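Local coordinates for protein putative oxidoreductase (Thermus thermophilus, PDB 2ISM) that belongs to the glucose/sorbosone dehydrogenase family, probably acts as an oxidoreductase, and forms a beta-propeller with a bound calcium ion, at residues Y243-P246 / R247-R251; G153-E157 / R158-Q162. One frame throughout, in Å; residues are numbered along the deposited sequence.

Both contacts are local turns in loops of a six-bladed beta-propeller. Contact 2 (153-162) lies between strands 148-151 and 170-174 of one four-stranded blade. Contact 1 (243-251) lies between strands 232-237 and 262-264 of the next. Each is partly buried, with an exposed charged side chain: R247 in contact 1, E159 in contact 2. Contact 1 adds water and calcium to its backbone bond. Contact 2 joins a beta turn to a run with helical angles, and adds the E154 carboxylate and the packing of L160 to its own. The two loops touch: W245 NE1 to E154 OE1 (2.8 Å) and W245 O to Q162 NE2 (2.7 Å) are probable hydrogen bonds.

Contact 1: Y243-P246 / R247-R251; sequences YGWP and RVVGR. With CA (calcium ion), chain E.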
loop_
_atom_site.group_PDB
_atom_site.type_symbol
_atom_site.label_atom_id
_atom_site.label_comp_id
_atom_site.label_asym_id
_atom_site.label_seq_id
_atom_site.Cartn_x
_atom_site.Cartn_y
_atom_site.Cartn_z
ATOM N N TYR B 243 20.224 2.015 23.893
ATOM C CA TYR B 243 20.664 1.374 22.672
ATOM C C TYR B 243 22.155 1.233 22.422
ATOM O O TYR B 243 22.594 1.154 21.290
ATOM C CB TYR B 243 19.913 2.000 21.491
ATOM C CG TYR B 243 18.449 1.623 21.590
ATOM C CD1 TYR B 243 17.959 0.478 20.955
ATOM C CD2 TYR B 243 17.600 2.297 22.469
ATOM C CE1 TYR B 243 16.668 0.005 21.211
ATOM C CE2 TYR B 243 16.310 1.832 22.735
ATOM C CZ TYR B 243 15.854 0.683 22.108
ATOM O OH TYR B 243 14.603 0.196 22.416
ATOM N N GLY B 244 22.928 1.195 23.499
ATOM C CA GLY B 244 24.357 0.942 23.387
ATOM C C GLY B 244 25.431 1.938 23.002
ATOM O O GLY B 244 26.563 1.778 23.454
ATOM N N TRP B 245 25.132 2.934 22.175
ATOM C CA TRP B 245 26.176 3.885 21.795
ATOM C C TRP B 245 26.667 4.681 23.005
ATOM O O TRP B 245 25.862 5.182 23.789
ATOM C CB TRP B 245 25.656 4.851 20.718
ATOM C CG TRP B 245 26.693 5.841 20.259
ATOM C CD1 TRP B 245 26.752 7.173 20.561
ATOM C CD2 TRP B 245 27.836 5.565 19.432
ATOM N NE1 TRP B 245 27.861 7.744 19.973
ATOM C CE2 TRP B 245 28.541 6.780 19.277
ATOM C CE3 TRP B 245 28.330 4.408 18.810
ATOM C CZ2 TRP B 245 29.721 6.872 18.521
ATOM C CZ3 TRP B 245 29.503 4.499 18.058
ATOM C CH2 TRP B 245 30.184 5.724 17.923
ATOM N N PRO B 246 28.000 4.806 23.180
ATOM C CA PRO B 246 29.090 4.284 22.345
ATOM C C PRO B 246 29.698 2.991 22.902
ATOM O O PRO B 246 30.728 2.523 22.414
ATOM C CB PRO B 246 30.094 5.420 22.367
ATOM C CG PRO B 246 30.022 5.844 23.797
ATOM C CD PRO B 246 28.522 5.830 24.108
ATOM N N ARG B 247 29.061 2.428 23.923
ATOM C CA ARG B 247 29.537 1.200 24.554
ATOM C C ARG B 247 29.466 0.026 23.586
ATOM O O ARG B 247 30.350 -0.834 23.567
ATOM C CB ARG B 247 28.684 0.870 25.779
ATOM C CG ARG B 247 28.428 2.032 26.729
ATOM C CD ARG B 247 29.581 2.255 27.692
ATOM N NE ARG B 247 29.169 3.077 28.830
ATOM C CZ ARG B 247 29.389 4.384 28.947
ATOM N NH1 ARG B 247 30.031 5.048 27.997
ATOM N NH2 ARG B 247 28.952 5.029 30.019
ATOM N N VAL B 248 28.406 -0.004 22.784
ATOM C CA VAL B 248 28.190 -1.086 21.831
ATOM C C VAL B 248 27.967 -0.586 20.410
ATOM O O VAL B 248 27.322 0.440 20.194
ATOM C CB VAL B 248 26.946 -1.915 22.213
ATOM C CG1 VAL B 248 26.983 -3.265 21.519
ATOM C CG2 VAL B 248 26.861 -2.067 23.717
ATOM N N VAL B 249 28.503 -1.330 19.448
ATOM C CA VAL B 249 28.349 -1.025 18.028
ATOM C C VAL B 249 27.826 -2.313 17.396
ATOM O O VAL B 249 28.474 -3.356 17.478
ATOM C CB VAL B 249 29.699 -0.646 17.371
ATOM C CG1 VAL B 249 29.521 -0.486 15.866
ATOM C CG2 VAL B 249 30.227 0.644 17.978
ATOM N N GLY B 250 26.652 -2.238 16.780
ATOM C CA GLY B 250 26.064 -3.418 16.171
ATOM C C GLY B 250 25.356 -4.238 17.234
ATOM O O GLY B 250 24.671 -3.682 18.092
ATOM N N ARG B 251 25.514 -5.558 17.186
ATOM C CA ARG B 251 24.886 -6.427 18.174
ATOM C C ARG B 251 25.889 -6.886 19.228
ATOM O O ARG B 251 27.093 -6.937 18.975
ATOM C CB ARG B 251 24.247 -7.648 17.501
ATOM C CG ARG B 251 22.959 -7.343 16.745
ATOM C CD ARG B 251 22.052 -8.568 16.683
ATOM N NE ARG B 251 20.713 -8.254 16.184
ATOM C CZ ARG B 251 20.390 -8.146 14.898
ATOM N NH1 ARG B 251 21.307 -8.330 13.958
ATOM N NH2 ARG B 251 19.144 -7.851 14.551
HETATM CA CA CA E . 23.032 0.736 18.887
HETATM O O HOH W 1 25.598 1.847 18.968
HETATM O O HOH W 2 24.319 -1.584 19.519
HETATM O O HOH W 3 20.798 -0.890 19.066
HETATM O O HOH W 4 22.328 3.289 19.250
#
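V248 N donates to G244 O at 2.6 Å and closes a five-residue turn, G244 to V248, that contains the cis peptide before P246. The N-H points well at the oxygen (160°), but the donor sits above the carbonyl plane. V248 CG2 packs 3.9 Å from G244 CA, directly against the backbone, since G244 has no side chain. G244 has a positive phi. R247 CB lies 3.3 Å from G244 O. The R247 chain then bends at chi2 (-82°) and leads to NH1, which forms a salt bridge with E159.

With chi1 at -179° the W245 indole swings away from the backbone N and lies alongside V249. W245 CZ3 meets V249 CG2 at the ring edge, near its plane, at 3.9 Å. P246 CB sits over the centre of one indole face, 3.6 Å above the plane.

Calcium lies inside this bend. Y243 O binds it directly at 2.5 Å, E233 is a second protein ligand, and four waters also coordinate. Water 1 donates to V248 O (2.5 Å) and water 2 to G250 O. The 247-251 segment therefore meets the ion through water, in the second shell. Calcium probably polarises these waters and so may strengthen their donation to the two carbonyls, which tie the loop to the metal site.

Contact 2: G153-E157 / R158-Q162; sequences GEVYE and RELAQ
L160 N donates to E157 O at 2.9 Å and nearly straight (169°), joining a type I' beta turn, E154 to E157, to a short run with helical backbone angles (158-162) in a propeller loop. L160 lies alongside E157, with its CG 3.3 Å from E157 O. L160 CD1 reaches back over the beta turn to V155 CG2 (3.8 Å) and E154 O (3.7 Å). The same E154 O accepts the turn's own bond from E157 N.

E154 folds over the start of that run, at R158. Its chain bends at chi2 (69°), which brings OE1 to 3.3 Å from R158 CA. OE2 accepts from Y156 N, which comes from above the carboxylate plane. H135 also holds the E154 carboxylate at OE2. The charged ends of E154 and R158 do not meet.

R158 forms a salt bridge with E226, and E157 one with R130, which tie the loop to its surroundings. The ring of Y156 stacks on that of H135. Where the two segments join, water 5 accepts from R158 N at 3.1 Å and donates weakly to Y156 O.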
loop_
_atom_site.group_PDB
_atom_site.type_symbol
_atom_site.label_atom_id
_atom_site.label_comp_id
_atom_site.label_asym_id
_atom_site.label_seq_id
_atom_site.Cartn_x
_atom_site.Cartn_y
_atom_site.Cartn_z
ATOM N N GLY B 153 21.241 14.123 18.491
ATOM C CA GLY B 153 22.546 13.512 18.310
ATOM C C GLY B 153 23.429 13.850 19.492
ATOM O O GLY B 153 23.072 14.720 20.292
ATOM N N GLU B 154 24.564 13.169 19.628
ATOM C CA GLU B 154 25.466 13.457 20.741
ATOM C C GLU B 154 26.594 14.411 20.350
ATOM O O GLU B 154 27.643 14.446 20.988
ATOM C CB GLU B 154 26.034 12.158 21.351
ATOM C CG GLU B 154 26.271 11.003 20.386
ATOM C CD GLU B 154 27.410 11.248 19.413
ATOM O OE1 GLU B 154 28.368 10.444 19.413
ATOM O OE2 GLU B 154 27.350 12.235 18.648
ATOM N N VAL B 155 26.343 15.193 19.302
ATOM C CA VAL B 155 27.275 16.199 18.791
ATOM C C VAL B 155 28.754 15.818 18.781
ATOM O O VAL B 155 29.620 16.655 19.033
ATOM C CB VAL B 155 27.102 17.538 19.551
ATOM C CG1 VAL B 155 25.656 17.995 19.443
ATOM C CG2 VAL B 155 27.509 17.384 21.021
ATOM N N TYR B 156 29.031 14.558 18.463
ATOM C CA TYR B 156 30.395 14.036 18.398
ATOM C C TYR B 156 31.106 13.968 19.751
ATOM O O TYR B 156 32.334 13.952 19.823
ATOM C CB TYR B 156 31.239 14.842 17.405
ATOM C CG TYR B 156 31.850 13.980 16.322
ATOM C CD1 TYR B 156 31.223 13.818 15.088
ATOM C CD2 TYR B 156 33.038 13.287 16.552
ATOM C CE1 TYR B 156 31.768 12.983 14.107
ATOM C CE2 TYR B 156 33.588 12.452 15.584
ATOM C CZ TYR B 156 32.952 12.305 14.367
ATOM O OH TYR B 156 33.509 11.481 13.413
ATOM N N GLU B 157 30.318 13.945 20.818
ATOM C CA GLU B 157 30.829 13.818 22.180
ATOM C C GLU B 157 30.055 12.594 22.653
ATOM O O GLU B 157 29.095 12.686 23.414
ATOM C CB GLU B 157 30.497 15.074 22.994
ATOM C CG GLU B 157 31.414 16.258 22.654
ATOM C CD GLU B 157 30.920 17.597 23.190
ATOM O OE1 GLU B 157 30.345 17.630 24.298
ATOM O OE2 GLU B 157 31.124 18.623 22.504
ATOM N N ARG B 158 30.487 11.444 22.142
ATOM C CA ARG B 158 29.855 10.155 22.390
ATOM C C ARG B 158 29.338 9.839 23.790
ATOM O O ARG B 158 28.306 9.184 23.925
ATOM C CB ARG B 158 30.782 9.037 21.909
ATOM C CG ARG B 158 32.102 8.929 22.645
ATOM C CD ARG B 158 33.027 7.975 21.905
ATOM N NE ARG B 158 33.646 8.612 20.745
ATOM C CZ ARG B 158 33.923 7.989 19.605
ATOM N NH1 ARG B 158 34.495 8.650 18.605
ATOM N NH2 ARG B 158 33.609 6.710 19.453
ATOM N N GLU B 159 30.031 10.297 24.827
ATOM C CA GLU B 159 29.594 10.018 26.194
ATOM C C GLU B 159 28.250 10.636 26.572
ATOM O O GLU B 159 27.616 10.208 27.539
ATOM C CB GLU B 159 30.655 10.468 27.200
ATOM C CG GLU B 159 31.844 9.528 27.301
ATOM C CD GLU B 159 31.427 8.094 27.579
ATOM O OE1 GLU B 159 30.672 7.864 28.550
ATOM O OE2 GLU B 159 31.857 7.194 26.825
ATOM N N LEU B 160 27.809 11.641 25.824
ATOM C CA LEU B 160 26.531 12.270 26.133
ATOM C C LEU B 160 25.380 11.275 26.020
ATOM O O LEU B 160 24.431 11.327 26.803
ATOM C CB LEU B 160 26.268 13.451 25.191
ATOM C CG LEU B 160 27.234 14.638 25.266
ATOM C CD1 LEU B 160 26.760 15.740 24.328
ATOM C CD2 LEU B 160 27.308 15.156 26.692
ATOM N N ALA B 161 25.474 10.366 25.053
ATOM C CA ALA B 161 24.422 9.375 24.815
ATOM C C ALA B 161 24.057 8.529 26.028
ATOM O O ALA B 161 22.900 8.135 26.187
ATOM C CB ALA B 161 24.817 8.464 23.664
ATOM N N GLN B 162 25.046 8.243 26.872
ATOM C CA GLN B 162 24.834 7.424 28.067
ATOM C C GLN B 162 24.515 8.256 29.306
ATOM O O GLN B 162 24.171 7.717 30.359
ATOM C CB GLN B 162 26.082 6.577 28.342
ATOM C CG GLN B 162 26.351 5.487 27.318
ATOM C CD GLN B 162 25.240 4.460 27.266
ATOM O OE1 GLN B 162 24.767 3.991 28.301
ATOM N NE2 GLN B 162 24.824 4.095 26.059
HETATM O O HOH W 5 32.481 11.180 19.743
#